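Local coordinates for N-acetylglucosamine-6-phosphate deacetylase (Mycobacterium smegmatis, PDB 6FV4), which probably removes the acetyl group from N-acetylglucosamine-6-phosphate, as a metal-dependent hydrolase of the NagA family active in amino-sugar metabolism, at residues G139-T144 with R175-A180; T144-A149 with H204-Y209; I179-D184 with A200-T205. The protein carries 1 engineered substitution. All blocks are in the same frame, centred on the assembly; numbering follows the deposited sequence.

Contact 1: G139-T144 with R175-A180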
loop_
_atom_site.group_PDB
_atom_site.type_symbol
_atom_site.label_atom_id
_atom_site.label_comp_id
_atom_site.label_asym_id
_atom_site.label_seq_id
_atom_site.Cartn_x
_atom_site.Cartn_y
_atom_site.Cartn_z
ATOM N N GLY B 139 -19.192 -7.398 -16.748
ATOM C CA GLY B 139 -20.516 -7.920 -16.521
ATOM C C GLY B 139 -20.806 -9.010 -17.538
ATOM O O GLY B 139 -20.179 -9.076 -18.599
ATOM N N PRO B 140 -21.782 -9.871 -17.249
ATOM C CA PRO B 140 -22.766 -9.802 -16.164
ATOM C C PRO B 140 -22.424 -10.602 -14.908
ATOM O O PRO B 140 -23.237 -10.662 -13.986
ATOM C CB PRO B 140 -24.008 -10.407 -16.823
ATOM C CG PRO B 140 -23.422 -11.496 -17.667
ATOM C CD PRO B 140 -22.082 -10.986 -18.171
ATOM N N TRP B 141 -21.251 -11.220 -14.864
ATOM C CA TRP B 141 -20.917 -12.118 -13.760
ATOM C C TRP B 141 -20.283 -11.370 -12.590
ATOM O O TRP B 141 -19.221 -11.717 -12.047
ATOM C CB TRP B 141 -20.041 -13.232 -14.303
ATOM C CG TRP B 141 -20.756 -13.837 -15.487
ATOM C CD1 TRP B 141 -21.992 -14.408 -15.477
ATOM C CD2 TRP B 141 -20.306 -13.882 -16.846
ATOM N NE1 TRP B 141 -22.334 -14.832 -16.736
ATOM C CE2 TRP B 141 -21.319 -14.522 -17.599
ATOM C CE3 TRP B 141 -19.146 -13.455 -17.502
ATOM C CZ2 TRP B 141 -21.208 -14.736 -18.967
ATOM C CZ3 TRP B 141 -19.030 -13.668 -18.852
ATOM C CH2 TRP B 141 -20.061 -14.312 -19.582
ATOM N N LEU B 142 -20.993 -10.319 -12.194
ATOM C CA LEU B 142 -20.619 -9.390 -11.136
ATOM C C LEU B 142 -21.511 -9.587 -9.913
ATOM O O LEU B 142 -22.525 -10.292 -9.951
ATOM C CB LEU B 142 -20.719 -7.948 -11.635
ATOM C CG LEU B 142 -20.091 -7.654 -12.996
ATOM C CD1 LEU B 142 -20.198 -6.178 -13.319
ATOM C CD2 LEU B 142 -18.635 -8.121 -13.044
ATOM N N SER B 143 -21.111 -8.957 -8.807
ATOM C CA SER B 143 -21.882 -9.065 -7.574
ATOM C C SER B 143 -21.590 -7.923 -6.613
ATOM O O SER B 143 -21.043 -8.149 -5.532
ATOM C CB SER B 143 -21.596 -10.397 -6.879
ATOM O OG SER B 143 -22.632 -10.710 -5.963
ATOM N N THR B 144 -21.937 -6.697 -6.985
ATOM C CA THR B 144 -21.907 -5.621 -6.005
ATOM C C THR B 144 -23.066 -4.673 -6.270
ATOM O O THR B 144 -23.548 -4.543 -7.405
ATOM C CB THR B 144 -20.571 -4.851 -5.999
ATOM O OG1 THR B 144 -20.540 -3.980 -4.865
ATOM C CG2 THR B 144 -20.410 -4.005 -7.255
ATOM N N ARG B 175 -11.188 -9.948 -25.001
ATOM C CA ARG B 175 -9.851 -9.963 -24.425
ATOM C C ARG B 175 -9.849 -9.978 -22.906
ATOM O O ARG B 175 -8.896 -10.486 -22.305
ATOM C CB ARG B 175 -9.054 -8.752 -24.922
ATOM C CG ARG B 175 -8.866 -8.683 -26.420
ATOM C CD ARG B 175 -8.174 -9.924 -26.946
ATOM N NE ARG B 175 -6.766 -9.940 -26.563
ATOM C CZ ARG B 175 -5.770 -9.598 -27.379
ATOM N NH1 ARG B 175 -6.030 -9.218 -28.628
ATOM N NH2 ARG B 175 -4.515 -9.634 -26.946
ATOM N N MET B 176 -10.900 -9.463 -22.271
ATOM C CA MET B 176 -10.926 -9.367 -20.821
ATOM C C MET B 176 -12.358 -9.527 -20.330
ATOM O O MET B 176 -13.299 -9.020 -20.956
ATOM C CB MET B 176 -10.341 -8.027 -20.347
ATOM C CG MET B 176 -10.329 -7.879 -18.839
ATOM S SD MET B 176 -9.168 -6.586 -18.318
ATOM C CE MET B 176 -9.935 -5.116 -18.996
ATOM N N VAL B 177 -12.516 -10.245 -19.216
ATOM C CA VAL B 177 -13.814 -10.477 -18.583
ATOM C C VAL B 177 -13.676 -10.242 -17.080
ATOM O O VAL B 177 -12.865 -10.902 -16.418
ATOM C CB VAL B 177 -14.334 -11.897 -18.856
ATOM C CG1 VAL B 177 -15.656 -12.157 -18.096
ATOM C CG2 VAL B 177 -14.543 -12.102 -20.356
ATOM N N THR B 178 -14.471 -9.318 -16.541
ATOM C CA THR B 178 -14.497 -9.048 -15.101
ATOM C C THR B 178 -15.382 -10.068 -14.384
ATOM O O THR B 178 -16.534 -10.298 -14.784
ATOM C CB THR B 178 -15.010 -7.637 -14.828
ATOM O OG1 THR B 178 -14.086 -6.686 -15.365
ATOM C CG2 THR B 178 -15.144 -7.392 -13.319
ATOM N N ILE B 179 -14.831 -10.695 -13.344
ATOM C CA ILE B 179 -15.476 -11.767 -12.592
ATOM C C ILE B 179 -15.507 -11.362 -11.123
ATOM O O ILE B 179 -14.464 -11.030 -10.549
ATOM C CB ILE B 179 -14.728 -13.103 -12.770
ATOM C CG1 ILE B 179 -14.797 -13.565 -14.222
ATOM C CG2 ILE B 179 -15.312 -14.202 -11.881
ATOM C CD1 ILE B 179 -16.213 -13.857 -14.646
ATOM N N ALA B 180 -16.694 -11.387 -10.516
ATOM C CA ALA B 180 -16.801 -11.261 -9.068
ATOM C C ALA B 180 -16.500 -12.617 -8.436
ATOM O O ALA B 180 -17.223 -13.585 -8.704
ATOM C CB ALA B 180 -18.190 -10.774 -8.660
HETATM O O HOH W 1 -18.751 -14.228 -10.831
#
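The carbonyl oxygen of Trp-141 is gripped twice. Ala-180 N donates to Trp-141 O at 3.0 Å, almost straight (177°) and in the carbonyl plane, and a water donates to the same oxygen and also to Ala-180 O, with 2.7 Å between the water oxygen and Ala-180 O. Trp-141 is the centre of an inverse gamma turn, closed by Leu-142 N on Pro-140 O, which follows directly on the cis peptide before Pro-140. The indole has CG anti to its own carbonyl carbon (chi1 -53°), which directs the six-membered ring back along the strand. There Val-177 CG1 meets it edge-on, near the ring plane, 3.8 Å from Trp-141 CE3, and Ile-179 CD1 lies 3.9 Å from Trp-141 CB. Pro-140 CD covers one face of the indole over its centre. Further on, Leu-142 CD2 sits 3.6 Å from Thr-178 CG2, and Ala-180 CB fits against the backbone at Ser-143 N. The hydroxyl of Thr-178 turns elsewhere, to His-136 and Thr-224. The contact joins the loop after strand 134-138 to the end of the neighbouring parallel strand 174-179 in the metallo-dependent hydrolase barrel. With Glu-138, a ligand of both metals, immediately before Gly-139, the amide and water on Trp-141 O hold the loop to the strand end near the metal centre by bonds independent of the Trp-141 side chain.

Contact 2: T144-A149 with H204-Y209; sequences TLRCGA and HTEATY. With CD (cadmium ion), chain J.
The imidazole of His-204 and the guanidinium of Arg-146 are both met at their edges. Gly-148 O lies in the plane of the His-204 ring, 3.3 Å from His-204 CE1, with Ala-149 CA near the same plane, while Thr-144 CG2 comes in obliquely, 3.7 Å from His-204 ND1. The two ring nitrogens have separate partners: NE2 of His-204 binds the cadmium ion at 2.3 Å, and ND1 donates to a water that in turn donates to Thr-144 O. Another water, itself on the cadmium, donates to Gly-148 O, tying the type II turn from Arg-146 to Ala-149 to the metal. Glu-138, His-150 and His-225 complete the protein ligands, a metal centre of the amidohydrolase type set at the ends of the barrel strands; Ala-149 is predicted to bind substrate.

Arg-146 reaches Glu-206 with an extended chain and takes the carboxylate side-on, the two planes only 24° apart. Its NH2 donates to Glu-206 OE1 at 3.0 Å, in the guanidinium plane, and its NE to Glu-206 OE2 at 2.7 Å, 21° out of it, each oxygen of Glu-206 using its syn lone pair. The anti lone pair of Glu-206 OE2 receives Thr-144 OG1 at 2.6 Å, and a water that accepts from Leu-145 N donates to this oxygen too. Thr-144 OG1 stands anti to the backbone N (chi1 -170°), a setting from which it also accepts from Arg-146 N in an ST turn.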
loop_
_atom_site.group_PDB
_atom_site.type_symbol
_atom_site.label_atom_id
_atom_site.label_comp_id
_atom_site.label_asym_id
_atom_site.label_seq_id
_atom_site.Cartn_x
_atom_site.Cartn_y
_atom_site.Cartn_z
ATOM N N THR B 144 -21.937 -6.697 -6.985
ATOM C CA THR B 144 -21.907 -5.621 -6.005
ATOM C C THR B 144 -23.066 -4.673 -6.270
ATOM O O THR B 144 -23.548 -4.543 -7.405
ATOM C CB THR B 144 -20.571 -4.851 -5.999
ATOM O OG1 THR B 144 -20.540 -3.980 -4.865
ATOM C CG2 THR B 144 -20.410 -4.005 -7.255
ATOM N N LEU B 145 -23.526 -4.038 -5.194
ATOM C CA LEU B 145 -24.528 -2.986 -5.261
ATOM C C LEU B 145 -23.939 -1.620 -4.942
ATOM O O LEU B 145 -24.685 -0.637 -4.856
ATOM C CB LEU B 145 -25.691 -3.299 -4.311
ATOM C CG LEU B 145 -26.300 -4.697 -4.429
ATOM C CD1 LEU B 145 -27.594 -4.817 -3.618
ATOM C CD2 LEU B 145 -26.543 -5.062 -5.902
ATOM N N ARG B 146 -22.623 -1.539 -4.754
ATOM C CA ARG B 146 -21.977 -0.280 -4.414
ATOM C C ARG B 146 -22.098 0.708 -5.569
ATOM O O ARG B 146 -22.407 0.339 -6.710
ATOM C CB ARG B 146 -20.502 -0.504 -4.059
ATOM C CG ARG B 146 -20.306 -1.291 -2.775
ATOM C CD ARG B 146 -18.846 -1.648 -2.496
ATOM N NE ARG B 146 -18.788 -2.532 -1.336
ATOM C CZ ARG B 146 -18.678 -2.114 -0.080
ATOM N NH1 ARG B 146 -18.562 -0.822 0.186
ATOM N NH2 ARG B 146 -18.666 -2.997 0.910
ATOM N N CYS B 147 -21.875 1.980 -5.252
ATOM C CA CYS B 147 -21.870 3.016 -6.273
ATOM C C CYS B 147 -20.827 2.692 -7.331
ATOM O O CYS B 147 -19.671 2.388 -7.017
ATOM C CB CYS B 147 -21.598 4.379 -5.649
ATOM S SG CYS B 147 -22.980 4.992 -4.669
ATOM N N GLY B 148 -21.251 2.740 -8.591
ATOM C CA GLY B 148 -20.489 2.208 -9.697
ATOM C C GLY B 148 -21.148 1.020 -10.364
ATOM O O GLY B 148 -20.825 0.721 -11.524
ATOM N N ALA B 149 -22.055 0.332 -9.663
ATOM C CA ALA B 149 -22.797 -0.768 -10.261
ATOM C C ALA B 149 -23.492 -0.296 -11.531
ATOM O O ALA B 149 -24.019 0.818 -11.593
ATOM C CB ALA B 149 -23.821 -1.322 -9.265
ATOM N N HIS B 204 -16.090 -5.450 -9.226
ATOM C CA HIS B 204 -17.522 -5.379 -8.924
ATOM C C HIS B 204 -17.951 -6.486 -7.968
ATOM O O HIS B 204 -18.852 -7.275 -8.249
ATOM C CB HIS B 204 -18.341 -5.426 -10.213
ATOM C CG HIS B 204 -18.386 -4.113 -10.909
ATOM N ND1 HIS B 204 -19.453 -3.247 -10.798
ATOM C CD2 HIS B 204 -17.473 -3.497 -11.692
ATOM C CE1 HIS B 204 -19.201 -2.154 -11.493
ATOM N NE2 HIS B 204 -18.004 -2.276 -12.039
ATOM N N THR B 205 -17.291 -6.518 -6.808
ATOM C CA THR B 205 -17.336 -7.699 -5.974
ATOM C C THR B 205 -17.289 -7.317 -4.501
ATOM O O THR B 205 -16.684 -6.314 -4.117
ATOM C CB THR B 205 -16.175 -8.637 -6.324
ATOM O OG1 THR B 205 -16.138 -9.726 -5.397
ATOM C CG2 THR B 205 -14.848 -7.891 -6.292
ATOM N N GLU B 206 -17.967 -8.135 -3.699
ATOM C CA GLU B 206 -17.912 -8.126 -2.250
ATOM C C GLU B 206 -17.063 -9.277 -1.715
ATOM O O GLU B 206 -17.226 -9.673 -0.557
ATOM C CB GLU B 206 -19.335 -8.192 -1.679
ATOM C CG GLU B 206 -20.259 -7.065 -2.158
ATOM C CD GLU B 206 -19.781 -5.690 -1.710
ATOM O OE1 GLU B 206 -19.187 -5.588 -0.606
ATOM O OE2 GLU B 206 -19.994 -4.705 -2.455
ATOM N N ALA B 207 -16.164 -9.822 -2.544
ATOM C CA ALA B 207 -15.353 -10.961 -2.146
ATOM C C ALA B 207 -14.424 -10.602 -0.994
ATOM O O ALA B 207 -13.971 -9.465 -0.861
ATOM C CB ALA B 207 -14.508 -11.459 -3.315
ATOM N N THR B 208 -14.119 -11.595 -0.175
ATOM C CA THR B 208 -13.141 -11.396 0.873
ATOM C C THR B 208 -11.730 -11.495 0.290
ATOM O O THR B 208 -11.524 -11.846 -0.883
ATOM C CB THR B 208 -13.345 -12.415 1.993
ATOM O OG1 THR B 208 -13.022 -13.724 1.511
ATOM C CG2 THR B 208 -14.804 -12.403 2.482
ATOM N N TYR B 209 -10.754 -11.164 1.133
ATOM C CA TYR B 209 -9.350 -11.342 0.775
ATOM C C TYR B 209 -9.074 -12.771 0.323
ATOM O O TYR B 209 -8.423 -12.993 -0.703
ATOM C CB TYR B 209 -8.457 -10.973 1.970
ATOM C CG TYR B 209 -7.012 -11.425 1.801
ATOM C CD1 TYR B 209 -6.096 -10.646 1.108
ATOM C CD2 TYR B 209 -6.576 -12.634 2.321
ATOM C CE1 TYR B 209 -4.776 -11.066 0.941
ATOM C CE2 TYR B 209 -5.256 -13.060 2.160
ATOM C CZ TYR B 209 -4.370 -12.274 1.467
ATOM O OH TYR B 209 -3.072 -12.696 1.300
HETATM CD CD CD J . -17.384 -0.439 -13.337
HETATM O O HOH W 2 -22.009 -4.079 -10.019
HETATM O O HOH W 3 -22.811 -4.776 -2.569
HETATM O O HOH W 4 -18.233 1.425 -11.747
#

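Contact 3: I179-D184 with A200-T205. With CD (cadmium ion), chain J.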
loop_
_atom_site.group_PDB
_atom_site.type_symbol
_atom_site.label_atom_id
_atom_site.label_comp_id
_atom_site.label_asym_id
_atom_site.label_seq_id
_atom_site.Cartn_x
_atom_site.Cartn_y
_atom_site.Cartn_z
ATOM N N ILE B 179 -14.831 -10.695 -13.344
ATOM C CA ILE B 179 -15.476 -11.767 -12.592
ATOM C C ILE B 179 -15.507 -11.362 -11.123
ATOM O O ILE B 179 -14.464 -11.030 -10.549
ATOM C CB ILE B 179 -14.728 -13.103 -12.770
ATOM C CG1 ILE B 179 -14.797 -13.565 -14.222
ATOM C CG2 ILE B 179 -15.312 -14.202 -11.881
ATOM C CD1 ILE B 179 -16.213 -13.857 -14.646
ATOM N N ALA B 180 -16.694 -11.387 -10.516
ATOM C CA ALA B 180 -16.801 -11.261 -9.068
ATOM C C ALA B 180 -16.500 -12.617 -8.436
ATOM O O ALA B 180 -17.223 -13.585 -8.704
ATOM C CB ALA B 180 -18.190 -10.774 -8.660
ATOM N N PRO B 181 -15.448 -12.736 -7.613
ATOM C CA PRO B 181 -14.964 -14.069 -7.205
ATOM C C PRO B 181 -15.870 -14.840 -6.252
ATOM O O PRO B 181 -15.579 -16.018 -6.006
ATOM C CB PRO B 181 -13.619 -13.760 -6.528
ATOM C CG PRO B 181 -13.201 -12.455 -7.060
ATOM C CD PRO B 181 -14.465 -11.683 -7.296
ATOM N N GLU B 182 -16.932 -14.244 -5.699
ATOM C CA GLU B 182 -17.731 -14.926 -4.687
ATOM C C GLU B 182 -18.980 -15.604 -5.242
ATOM O O GLU B 182 -19.628 -16.356 -4.505
ATOM C CB GLU B 182 -18.128 -13.954 -3.563
ATOM C CG GLU B 182 -19.203 -12.933 -3.920
ATOM C CD GLU B 182 -18.638 -11.691 -4.588
ATOM O OE1 GLU B 182 -17.634 -11.815 -5.328
ATOM O OE2 GLU B 182 -19.202 -10.595 -4.391
ATOM N N ARG B 183 -19.321 -15.388 -6.513
ATOM C CA ARG B 183 -20.476 -16.062 -7.100
ATOM C C ARG B 183 -20.197 -17.549 -7.303
ATOM O O ARG B 183 -19.069 -17.957 -7.602
ATOM C CB ARG B 183 -20.862 -15.419 -8.433
ATOM C CG ARG B 183 -21.276 -13.965 -8.322
ATOM C CD ARG B 183 -22.119 -13.559 -9.506
ATOM N NE ARG B 183 -23.480 -14.085 -9.387
ATOM C CZ ARG B 183 -24.528 -13.346 -9.053
ATOM N NH1 ARG B 183 -24.375 -12.052 -8.823
ATOM N NH2 ARG B 183 -25.728 -13.899 -8.947
ATOM N N ASP B 184 -21.232 -18.361 -7.115
ATOM C CA ASP B 184 -21.147 -19.773 -7.470
ATOM C C ASP B 184 -20.618 -19.922 -8.889
ATOM O O ASP B 184 -21.114 -19.274 -9.817
ATOM C CB ASP B 184 -22.518 -20.444 -7.350
ATOM C CG ASP B 184 -22.991 -20.553 -5.911
ATOM O OD1 ASP B 184 -22.157 -20.872 -5.034
ATOM O OD2 ASP B 184 -24.199 -20.334 -5.660
ATOM N N ALA B 200 -8.777 -12.795 -17.133
ATOM C CA ALA B 200 -9.785 -12.740 -16.088
ATOM C C ALA B 200 -9.428 -11.586 -15.158
ATOM O O ALA B 200 -8.315 -11.541 -14.620
ATOM C CB ALA B 200 -9.865 -14.071 -15.341
ATOM N N ALA B 201 -10.349 -10.635 -15.003
ATOM C CA ALA B 201 -10.180 -9.513 -14.094
ATOM C C ALA B 201 -11.107 -9.679 -12.896
ATOM O O ALA B 201 -12.181 -10.263 -13.015
ATOM C CB ALA B 201 -10.458 -8.181 -14.808
ATOM N N VAL B 202 -10.677 -9.188 -11.721
ATOM C CA VAL B 202 -11.507 -9.190 -10.516
ATOM C C VAL B 202 -12.078 -7.790 -10.341
ATOM O O VAL B 202 -11.346 -6.800 -10.434
ATOM C CB VAL B 202 -10.710 -9.612 -9.263
ATOM C CG1 VAL B 202 -11.516 -9.338 -7.992
ATOM C CG2 VAL B 202 -10.366 -11.068 -9.307
ATOM N N GLY B 203 -13.379 -7.701 -10.088
ATOM C CA GLY B 203 -14.020 -6.406 -9.975
ATOM C C GLY B 203 -15.464 -6.581 -9.566
ATOM O O GLY B 203 -15.990 -7.698 -9.529
ATOM N N HIS B 204 -16.090 -5.450 -9.226
ATOM C CA HIS B 204 -17.522 -5.379 -8.924
ATOM C C HIS B 204 -17.951 -6.486 -7.968
ATOM O O HIS B 204 -18.852 -7.275 -8.249
ATOM C CB HIS B 204 -18.341 -5.426 -10.213
ATOM C CG HIS B 204 -18.386 -4.113 -10.909
ATOM N ND1 HIS B 204 -19.453 -3.247 -10.798
ATOM C CD2 HIS B 204 -17.473 -3.497 -11.692
ATOM C CE1 HIS B 204 -19.201 -2.154 -11.493
ATOM N NE2 HIS B 204 -18.004 -2.276 -12.039
ATOM N N THR B 205 -17.291 -6.518 -6.808
ATOM C CA THR B 205 -17.336 -7.699 -5.974
ATOM C C THR B 205 -17.289 -7.317 -4.501
ATOM O O THR B 205 -16.684 -6.314 -4.117
ATOM C CB THR B 205 -16.175 -8.637 -6.324
ATOM O OG1 THR B 205 -16.138 -9.726 -5.397
ATOM C CG2 THR B 205 -14.848 -7.891 -6.292
HETATM CD CD CD J . -17.384 -0.439 -13.337
HETATM O O HOH W 4 -18.233 1.425 -11.747
#
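Glu-182 and Thr-205 form the polar end of this contact: Thr-205 OG1 donates to Glu-182 OE1 at 2.6 Å, arriving on the syn side but 28° out of the carboxylate plane. The glutamate reaches back because its CG lies between the backbone N and carbonyl carbon (chi1 73°) and the chain bends again at chi2. Glu-182 OE2 then accepts from Glu-206 N, so that the two carboxylate oxygens bind successive residues, Thr-205 and Glu-206. Beside the bond, Pro-181 CD packs closely on the same hydroxyl, 3.2 Å from Thr-205 OG1, and the pyrrolidine ring continues onto the strand, where Pro-181 CG lies 3.7 Å from Val-202 CG1, the two side chains crossing at about a right angle. Ala-180 CB fills the angle between His-204 O and Thr-205 CB.

The two segments continue a pair of neighbouring parallel strands, 174-179 and 199-202, in the barrel of the metallo-dependent hydrolases, and helix 186-195 makes the connection between them in a beta-alpha-beta crossover. Where the strands are about to part, Ile-179 N donates to Ala-201 O at 2.7 Å and 161°, and Val-202 CA approaches Ile-179 O at 3.5 Å in a CA-H...O contact. Beyond this point the chain passes through Gly-203 to His-204, whose side chain turns away from residues 179-184.

In the next shell, helix 209-217 packs through Ala-215 against both Pro-181 and Val-202, and Ile-179 turns into helix 186-195 at Ala-186, Ile-190 and Leu-193. At the end of the type I turn from Ala-180 to Arg-183, the guanidinium of Arg-183 forms a salt bridge with Asp-157 and donates to Leu-142 O.

From the N terminus, the chain leaves strand 134-138 into the loop before helix 160-170, where residues 139-144 enter contact 1 and 144-149 contact 2, with Thr-144 common to both. Contact 1 closes the excursion through helix 160-170 when strand 174-179 returns beside the loop. Contact 3 starts from the end of that strand, sharing Ile-179 and Ala-180, and closes the shorter span containing helix 186-195. Contact 2 closes the longest span, crossing contact 1, with contact 3 nested at its far end, where the two share His-204 and Thr-205. A backbone bond from Ser-143 N to His-204 O links all three. Together they tie the loops after strands 134-138, 174-179 and 199-202, the first and third reaching the cadmium ion.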